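PDB 1ZU4: ftsY from Mycoplasma mycoides, which is an SRP receptor of the SRP54-type family, built from a helical bundle (N) domain and a P-loop GTPase (G) domain. Local coordinates for residues Asn106-Val111 with Glu230-Ile235; Thr120-Met125 with Leu194-Thr199; Asp175-Val180 with Leu213-Lys218. One frame throughout, in Å; residues are numbered along the deposited sequence.

In the fold
All three contacts lie in the G domain, a P-loop NTPase fold. Contact 1 pairs two inner strands of its sheet, and contact 2 lays the helix after the probable P-loop (Walker A) on one face of that sheet; their centres are about 8 Å apart, and they are joined where Thr199 OG1 meets Leu110 O at 2.6 Å. Contact 3 packs two helices over the other face, its centre about 14 Å from that of contact 1 and 15 Å from that of contact 2. There Met109 CE touches Met216 CB at 3.8 Å. A bound sulfate ion lies about 5 Å from the side chain of Asp198 in contact 2.

Contact 1: residues Asn106-Val111 with Glu230-Ile235; sequences NIFMLV and EVLLVI
Two neighbouring parallel strands from the middle of the G-domain sheet meet where Phe108-Val111 runs beside Glu230-Leu233. Glu230 O accepts from Met109 N at 2.9 Å. Met109 O in turn accepts from Leu232 N at 2.7 Å in a nearly straight bond (173° at the hydrogen). Leu232 O then takes Val111 N at 2.8 Å. A weak bond from Val234 N to Val111 O continues the pairing. Strand 106-111 leads into a probable P-loop (Walker A); helices cover both faces of the sheet, which suits apolar residues. On the face of Phe108 and Leu110, Glu230 CG lies over the phenyl ring, 4.0 Å from its centroid, a CH-pi contact. The Glu230 chain bends at chi2 (-75°) and its carboxylate leads away to Ser257, Lys285 and the backbone N of Asp99, which satisfy the buried acid. Further along, Leu110 CD1 touches Val234 CG2 at 4.1 Å. The other face carries beta-branched Val111, whose two methyls divide the work: CG1 meets Val231 CG1 at 3.9 Å, while CG2 meets Leu233 CD1, also at 3.9 Å. Helix 241-250 covers this side through Phe250, which touches Val111 and Leu233.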
loop_
_atom_site.group_PDB
_atom_site.type_symbol
_atom_site.label_atom_id
_atom_site.label_comp_id
_atom_site.label_asym_id
_atom_site.label_seq_id
_atom_site.Cartn_x
_atom_site.Cartn_y
_atom_site.Cartn_z
ATOM N N ASN A 106 -15.031 12.108 5.723
ATOM C CA ASN A 106 -13.828 11.315 5.911
ATOM C C ASN A 106 -12.670 12.124 5.330
ATOM O O ASN A 106 -12.797 12.753 4.287
ATOM C CB ASN A 106 -13.974 9.950 5.192
ATOM C CG ASN A 106 -15.141 9.147 5.717
ATOM O OD1 ASN A 106 -15.061 8.594 6.810
ATOM N ND2 ASN A 106 -16.265 9.166 4.989
ATOM N N ILE A 107 -11.531 12.126 6.008
ATOM C CA ILE A 107 -10.393 12.886 5.519
ATOM C C ILE A 107 -9.142 12.005 5.518
ATOM O O ILE A 107 -8.716 11.558 6.567
ATOM C CB ILE A 107 -10.162 14.182 6.358
ATOM C CG1 ILE A 107 -11.436 15.043 6.419
ATOM C CG2 ILE A 107 -9.032 14.949 5.752
ATOM C CD1 ILE A 107 -11.356 16.324 7.347
ATOM N N PHE A 108 -8.549 11.796 4.341
ATOM C CA PHE A 108 -7.363 10.961 4.212
ATOM C C PHE A 108 -6.235 11.793 3.651
ATOM O O PHE A 108 -6.422 12.507 2.642
ATOM C CB PHE A 108 -7.573 9.820 3.205
ATOM C CG PHE A 108 -8.638 8.857 3.564
ATOM C CD1 PHE A 108 -9.071 7.952 2.607
ATOM C CD2 PHE A 108 -9.219 8.844 4.851
ATOM C CE1 PHE A 108 -10.084 7.036 2.920
ATOM C CE2 PHE A 108 -10.219 7.937 5.181
ATOM C CZ PHE A 108 -10.629 7.014 4.256
ATOM N N MET A 109 -5.063 11.700 4.258
ATOM C CA MET A 109 -3.868 12.287 3.611
ATOM C C MET A 109 -3.016 11.266 2.892
ATOM O O MET A 109 -2.863 10.177 3.351
ATOM C CB MET A 109 -2.989 12.956 4.648
ATOM C CG MET A 109 -3.712 13.933 5.520
ATOM S SD MET A 109 -2.501 14.670 6.588
ATOM C CE MET A 109 -3.347 16.235 6.913
ATOM N N LEU A 110 -2.424 11.623 1.778
ATOM C CA LEU A 110 -1.473 10.745 1.156
ATOM C C LEU A 110 -0.091 11.357 1.368
ATOM O O LEU A 110 0.076 12.575 1.258
ATOM C CB LEU A 110 -1.760 10.564 -0.309
ATOM C CG LEU A 110 -2.915 9.667 -0.810
ATOM C CD1 LEU A 110 -2.395 8.344 -1.122
ATOM C CD2 LEU A 110 -4.146 9.577 0.085
ATOM N N VAL A 111 0.852 10.522 1.793
ATOM C CA VAL A 111 2.211 11.000 2.135
ATOM C C VAL A 111 3.257 10.087 1.528
ATOM O O VAL A 111 2.935 9.012 1.030
ATOM C CB VAL A 111 2.458 11.082 3.663
ATOM C CG1 VAL A 111 1.493 12.057 4.329
ATOM C CG2 VAL A 111 2.431 9.668 4.329
ATOM N N GLU A 230 -7.187 8.672 7.960
ATOM C CA GLU A 230 -6.049 7.885 7.504
ATOM C C GLU A 230 -4.945 8.820 7.027
ATOM O O GLU A 230 -5.215 9.905 6.503
ATOM C CB GLU A 230 -6.471 6.957 6.323
ATOM C CG GLU A 230 -7.600 5.907 6.701
ATOM C CD GLU A 230 -7.095 4.764 7.543
ATOM O OE1 GLU A 230 -5.857 4.542 7.654
ATOM O OE2 GLU A 230 -7.970 4.045 8.090
ATOM N N VAL A 231 -3.709 8.349 7.171
ATOM C CA VAL A 231 -2.509 8.987 6.650
ATOM C C VAL A 231 -1.810 7.857 5.895
ATOM O O VAL A 231 -1.255 6.925 6.498
ATOM C CB VAL A 231 -1.607 9.574 7.831
ATOM C CG1 VAL A 231 -0.338 10.240 7.288
ATOM C CG2 VAL A 231 -2.384 10.586 8.667
ATOM N N LEU A 232 -1.870 7.921 4.566
ATOM C CA LEU A 232 -1.525 6.773 3.781
ATOM C C LEU A 232 -0.199 6.984 3.046
ATOM O O LEU A 232 -0.036 7.908 2.252
ATOM C CB LEU A 232 -2.678 6.376 2.834
ATOM C CG LEU A 232 -4.017 5.983 3.509
ATOM C CD1 LEU A 232 -5.143 5.933 2.490
ATOM C CD2 LEU A 232 -3.947 4.643 4.263
ATOM N N LEU A 233 0.757 6.119 3.366
ATOM C CA LEU A 233 2.073 6.113 2.724
ATOM C C LEU A 233 2.155 5.242 1.451
ATOM O O LEU A 233 1.740 4.093 1.446
ATOM C CB LEU A 233 3.099 5.643 3.777
ATOM C CG LEU A 233 4.590 5.595 3.397
ATOM C CD1 LEU A 233 5.011 6.972 3.035
ATOM C CD2 LEU A 233 5.461 5.013 4.563
ATOM N N VAL A 234 2.727 5.760 0.369
ATOM C CA VAL A 234 2.790 5.025 -0.887
ATOM C C VAL A 234 4.147 4.344 -0.960
ATOM O O VAL A 234 5.198 4.956 -0.787
ATOM C CB VAL A 234 2.544 5.919 -2.142
ATOM C CG1 VAL A 234 2.737 5.125 -3.432
ATOM C CG2 VAL A 234 1.127 6.480 -2.144
ATOM N N ILE A 235 4.118 3.052 -1.180
ATOM C CA ILE A 235 5.353 2.364 -1.441
ATOM C C ILE A 235 5.211 1.774 -2.805
ATOM O O ILE A 235 4.264 1.029 -3.045
ATOM C CB ILE A 235 5.592 1.218 -0.421
ATOM C CG1 ILE A 235 5.691 1.794 1.004
ATOM C CG2 ILE A 235 6.848 0.479 -0.802
ATOM C CD1 ILE A 235 5.797 0.731 2.100
#

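Contact 2: residues Thr120-Met125 with Leu194-Thr199; sequences TSLAKM and LLLIDT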
loop_
_atom_site.group_PDB
_atom_site.type_symbol
_atom_site.label_atom_id
_atom_site.label_comp_id
_atom_site.label_asym_id
_atom_site.label_seq_id
_atom_site.Cartn_x
_atom_site.Cartn_y
_atom_site.Cartn_z
ATOM N N THR A 120 -0.877 9.913 -8.605
ATOM C CA THR A 120 -1.568 8.813 -9.281
ATOM C C THR A 120 -2.473 8.039 -8.308
ATOM O O THR A 120 -3.642 7.827 -8.581
ATOM C CB THR A 120 -0.528 7.858 -9.962
ATOM O OG1 THR A 120 0.024 8.520 -11.101
ATOM C CG2 THR A 120 -1.145 6.539 -10.410
ATOM N N SER A 121 -1.921 7.652 -7.154
ATOM C CA SER A 121 -2.651 6.836 -6.195
ATOM C C SER A 121 -3.815 7.617 -5.629
ATOM O O SER A 121 -4.879 7.078 -5.396
ATOM C CB SER A 121 -1.737 6.396 -5.030
ATOM O OG SER A 121 -0.777 5.488 -5.444
ATOM N N LEU A 122 -3.617 8.905 -5.412
ATOM C CA LEU A 122 -4.682 9.696 -4.837
ATOM C C LEU A 122 -5.852 9.819 -5.830
ATOM O O LEU A 122 -7.020 9.736 -5.448
ATOM C CB LEU A 122 -4.131 11.064 -4.455
ATOM C CG LEU A 122 -5.113 12.009 -3.816
ATOM C CD1 LEU A 122 -4.469 12.858 -2.741
ATOM C CD2 LEU A 122 -5.640 12.845 -4.944
ATOM N N ALA A 123 -5.525 9.989 -7.108
ATOM C CA ALA A 123 -6.517 9.975 -8.198
ATOM C C ALA A 123 -7.314 8.657 -8.261
ATOM O O ALA A 123 -8.530 8.680 -8.439
ATOM C CB ALA A 123 -5.826 10.237 -9.536
ATOM N N LYS A 124 -6.621 7.525 -8.088
ATOM C CA LYS A 124 -7.227 6.211 -8.109
ATOM C C LYS A 124 -8.121 6.028 -6.900
ATOM O O LYS A 124 -9.184 5.456 -7.024
ATOM C CB LYS A 124 -6.180 5.106 -8.186
ATOM C CG LYS A 124 -5.510 5.090 -9.577
ATOM C CD LYS A 124 -4.532 3.992 -9.733
ATOM C CE LYS A 124 -3.840 4.125 -11.104
ATOM N NZ LYS A 124 -3.245 2.824 -11.527
ATOM N N MET A 125 -7.693 6.554 -5.752
ATOM C CA MET A 125 -8.518 6.520 -4.575
ATOM C C MET A 125 -9.774 7.361 -4.688
ATOM O O MET A 125 -10.819 6.934 -4.212
ATOM C CB MET A 125 -7.725 6.914 -3.359
ATOM C CG MET A 125 -7.032 5.713 -2.706
ATOM S SD MET A 125 -6.556 6.312 -1.120
ATOM C CE MET A 125 -7.878 5.777 -0.060
ATOM N N LEU A 194 -15.778 12.628 1.206
ATOM C CA LEU A 194 -14.355 12.347 1.367
ATOM C C LEU A 194 -13.530 13.496 0.853
ATOM O O LEU A 194 -13.816 14.071 -0.199
ATOM C CB LEU A 194 -13.982 11.056 0.639
ATOM C CG LEU A 194 -12.514 10.686 0.381
ATOM C CD1 LEU A 194 -11.889 10.286 1.689
ATOM C CD2 LEU A 194 -12.414 9.544 -0.674
ATOM N N LEU A 195 -12.521 13.843 1.647
ATOM C CA LEU A 195 -11.519 14.819 1.256
ATOM C C LEU A 195 -10.194 14.064 1.188
ATOM O O LEU A 195 -9.768 13.521 2.182
ATOM C CB LEU A 195 -11.390 15.949 2.303
ATOM C CG LEU A 195 -10.282 17.004 2.049
ATOM C CD1 LEU A 195 -10.363 17.578 0.644
ATOM C CD2 LEU A 195 -10.405 18.097 3.094
ATOM N N LEU A 196 -9.554 14.073 0.032
ATOM C CA LEU A 196 -8.224 13.488 -0.109
ATOM C C LEU A 196 -7.228 14.601 -0.214
ATOM O O LEU A 196 -7.414 15.513 -1.017
ATOM C CB LEU A 196 -8.163 12.604 -1.370
ATOM C CG LEU A 196 -8.987 11.301 -1.263
ATOM C CD1 LEU A 196 -9.230 10.688 -2.646
ATOM C CD2 LEU A 196 -8.230 10.313 -0.462
ATOM N N ILE A 197 -6.162 14.530 0.606
ATOM C CA ILE A 197 -5.137 15.571 0.630
ATOM C C ILE A 197 -3.784 15.082 0.146
ATOM O O ILE A 197 -3.153 14.210 0.751
ATOM C CB ILE A 197 -4.958 16.144 2.039
ATOM C CG1 ILE A 197 -6.317 16.609 2.551
ATOM C CG2 ILE A 197 -3.832 17.241 2.055
ATOM C CD1 ILE A 197 -6.357 16.948 3.953
ATOM N N ASP A 198 -3.322 15.702 -0.922
ATOM C CA ASP A 198 -2.028 15.451 -1.450
ATOM C C ASP A 198 -1.028 16.276 -0.666
ATOM O O ASP A 198 -1.296 17.414 -0.310
ATOM C CB ASP A 198 -1.999 15.875 -2.918
ATOM C CG ASP A 198 -0.785 15.349 -3.660
ATOM O OD1 ASP A 198 -0.659 15.737 -4.851
ATOM O OD2 ASP A 198 0.007 14.545 -3.069
ATOM N N THR A 199 0.139 15.701 -0.418
ATOM C CA THR A 199 1.208 16.397 0.307
ATOM C C THR A 199 2.533 16.228 -0.406
ATOM O O THR A 199 2.759 15.249 -1.155
ATOM C CB THR A 199 1.334 15.857 1.802
ATOM O OG1 THR A 199 1.719 14.467 1.801
ATOM C CG2 THR A 199 0.028 15.975 2.527
#
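Leu122 reaches from the helix to the strand with its CG anti to the backbone N (chi1 -179°), which carries CD1 down onto the sheet. That methyl settles over the backbone between Ile197 and Asp198, 3.7 Å from Ile197 C and 3.6 Å from Asp198 N, and also touches Asp198 CB at 3.9 Å. Leucine suits the place because one branch can lie on the peptide while Leu122 CG, nearer the helix, still packs against Leu196 CB at 4.0 Å. Leu196 answers from the strand: the two leucines lie alongside each other, each pointing to the other's backbone, and Leu196 CD1 ends 3.7 Å from Leu122 O and 3.9 Å from Met125 C. One turn on, Met125 CB lies 4.1 Å from Leu196 CD1, while the thioether chain bends at chi3 (96°) and goes on to Phe108 of the adjacent strand. The side chains meet through carbon atoms, with methyls also lying against backbone atoms. The Asp198 side chain also touches Lys118 and Thr119 of a probable P-loop. Helix 120-125 runs antiparallel to strand 194-198, at 175°, with the axes 9.3 Å apart; this is helix-on-sheet packing in a P-loop NTPase fold. Strands 106-111 and 136-140 flank strand 194-198, with Ile138 touching Leu122 and Phe108 touching Leu196, and helix 146-156 closes the side through Leu152, which touches both Leu122 and Asp198.

Contact 3: residues Asp175-Val180 with Leu213-Lys218; sequences DPASVV and LEKMNK
In the Asp175 carboxylate, OD2 takes Lys215 NZ on its syn side, 21° out of the carboxylate plane, in a salt bridge of 3.0 Å. Its other oxygen, OD1, is approached from above the plane: Ala177 N donates to it at 3.0 Å, 50° out of plane, the capping bond of an N-cap residue. Aspartate suits this position because one carboxylate can serve two purposes, capping the start of the helix with one oxygen (OD1) and holding the neighbouring helix with the other. The negative group beside a helix N-terminus would probably be stabilised by the helix dipole, although Glu212 OE1 lies close to OD1 as a like charge.

To reach the acid, the Lys215 chain bends at chi3, and on the way its CB passes Ala177 CB at 3.8 Å. The small methyl of Ala177 lets the helices approach closely here, with the CA atoms of Ala177 and Met216 only 5.4 Å apart. On the buried side of the salt bridge, Met216 runs extended beyond CG between the helices. Its CG packs on Val180 CG2 at 3.7 Å, the two side chains crossing at about a right angle, and its CE meets Pro176 CB at 3.4 Å, a tight contact. An unbranched thioether can thread between Pro176 and Val180.

Helices 176-180 and 213-218 run side by side at 19°, and each is joined along the chain to strand 194-198, the first leading into it and the second following it. Both lie on the Met109 face of the sheet, where Met216 also touches Ala141, while Ile219 and Ile220, a turn further along helix 206-221, continue the apolar seam with Val180.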
loop_
_atom_site.group_PDB
_atom_site.type_symbol
_atom_site.label_atom_id
_atom_site.label_comp_id
_atom_site.label_asym_id
_atom_site.label_seq_id
_atom_site.Cartn_x
_atom_site.Cartn_y
_atom_site.Cartn_z
ATOM N N ASP A 175 1.562 28.321 0.392
ATOM C CA ASP A 175 1.548 27.534 1.625
ATOM C C ASP A 175 0.518 26.424 1.418
ATOM O O ASP A 175 -0.659 26.709 1.093
ATOM C CB ASP A 175 1.169 28.388 2.829
ATOM C CG ASP A 175 1.307 27.640 4.176
ATOM O OD1 ASP A 175 1.330 26.416 4.182
ATOM O OD2 ASP A 175 1.379 28.288 5.257
ATOM N N PRO A 176 0.970 25.152 1.544
ATOM C CA PRO A 176 0.097 23.979 1.473
ATOM C C PRO A 176 -1.154 24.059 2.361
ATOM O O PRO A 176 -2.232 23.619 1.928
ATOM C CB PRO A 176 1.013 22.843 1.933
ATOM C CG PRO A 176 2.421 23.294 1.508
ATOM C CD PRO A 176 2.388 24.784 1.755
ATOM N N ALA A 177 -1.025 24.588 3.587
ATOM C CA ALA A 177 -2.179 24.692 4.467
ATOM C C ALA A 177 -3.234 25.580 3.895
ATOM O O ALA A 177 -4.382 25.426 4.256
ATOM C CB ALA A 177 -1.804 25.181 5.885
ATOM N N SER A 178 -2.881 26.536 3.034
ATOM C CA SER A 178 -3.946 27.429 2.539
ATOM C C SER A 178 -4.867 26.674 1.585
ATOM O O SER A 178 -6.063 26.909 1.569
ATOM C CB SER A 178 -3.391 28.707 1.917
ATOM O OG SER A 178 -2.674 28.399 0.733
ATOM N N VAL A 179 -4.321 25.739 0.820
ATOM C CA VAL A 179 -5.165 24.884 -0.043
ATOM C C VAL A 179 -6.086 24.008 0.846
ATOM O O VAL A 179 -7.276 23.857 0.578
ATOM C CB VAL A 179 -4.288 23.990 -0.914
ATOM C CG1 VAL A 179 -5.139 23.080 -1.814
ATOM C CG2 VAL A 179 -3.245 24.857 -1.733
ATOM N N VAL A 180 -5.529 23.472 1.921
ATOM C CA VAL A 180 -6.330 22.672 2.881
ATOM C C VAL A 180 -7.395 23.550 3.512
ATOM O O VAL A 180 -8.549 23.160 3.564
ATOM C CB VAL A 180 -5.433 21.943 3.857
ATOM C CG1 VAL A 180 -6.233 21.316 5.019
ATOM C CG2 VAL A 180 -4.618 20.896 3.082
ATOM N N LEU A 213 2.228 19.623 8.050
ATOM C CA LEU A 213 1.262 18.571 8.418
ATOM C C LEU A 213 0.511 18.975 9.669
ATOM O O LEU A 213 -0.668 18.691 9.805
ATOM C CB LEU A 213 1.969 17.237 8.661
ATOM C CG LEU A 213 2.572 16.509 7.425
ATOM C CD1 LEU A 213 3.249 15.240 7.830
ATOM C CD2 LEU A 213 1.464 16.203 6.420
ATOM N N GLU A 214 1.191 19.640 10.607
ATOM C CA GLU A 214 0.520 20.025 11.824
ATOM C C GLU A 214 -0.441 21.211 11.544
ATOM O O GLU A 214 -1.591 21.218 12.021
ATOM C CB GLU A 214 1.539 20.250 12.970
ATOM C CG GLU A 214 0.941 20.793 14.248
ATOM C CD GLU A 214 0.080 19.797 15.007
ATOM O OE1 GLU A 214 0.206 18.582 14.745
ATOM O OE2 GLU A 214 -0.745 20.233 15.864
ATOM N N LYS A 215 -0.016 22.185 10.743
ATOM C CA LYS A 215 -0.980 23.211 10.287
ATOM C C LYS A 215 -2.226 22.587 9.680
ATOM O O LYS A 215 -3.354 22.978 10.005
ATOM C CB LYS A 215 -0.371 24.166 9.265
ATOM C CG LYS A 215 0.428 25.237 9.838
ATOM C CD LYS A 215 0.719 26.312 8.807
ATOM C CE LYS A 215 2.117 26.182 8.245
ATOM N NZ LYS A 215 2.646 27.528 7.814
ATOM N N MET A 216 -2.031 21.595 8.824
ATOM C CA MET A 216 -3.181 20.939 8.154
ATOM C C MET A 216 -4.104 20.267 9.177
ATOM O O MET A 216 -5.326 20.414 9.135
ATOM C CB MET A 216 -2.668 19.927 7.133
ATOM C CG MET A 216 -2.159 20.612 5.885
ATOM S SD MET A 216 -1.451 19.406 4.785
ATOM C CE MET A 216 -0.736 20.415 3.560
ATOM N N ASN A 217 -3.506 19.468 10.046
ATOM C CA ASN A 217 -4.167 18.822 11.144
ATOM C C ASN A 217 -5.016 19.793 11.964
ATOM O O ASN A 217 -6.182 19.516 12.273
ATOM C CB ASN A 217 -3.098 18.234 12.039
ATOM C CG ASN A 217 -2.553 16.926 11.523
ATOM O OD1 ASN A 217 -3.127 16.291 10.615
ATOM N ND2 ASN A 217 -1.428 16.484 12.123
ATOM N N LYS A 218 -4.425 20.928 12.308
ATOM C CA LYS A 218 -5.119 21.954 13.080
ATOM C C LYS A 218 -6.327 22.506 12.324
ATOM O O LYS A 218 -7.393 22.689 12.889
ATOM C CB LYS A 218 -4.131 23.060 13.490
ATOM C CG LYS A 218 -3.130 22.648 14.652
ATOM C CD LYS A 218 -3.957 21.995 15.814
ATOM C CE LYS A 218 -3.447 22.363 17.211
ATOM N NZ LYS A 218 -4.507 22.141 18.263
#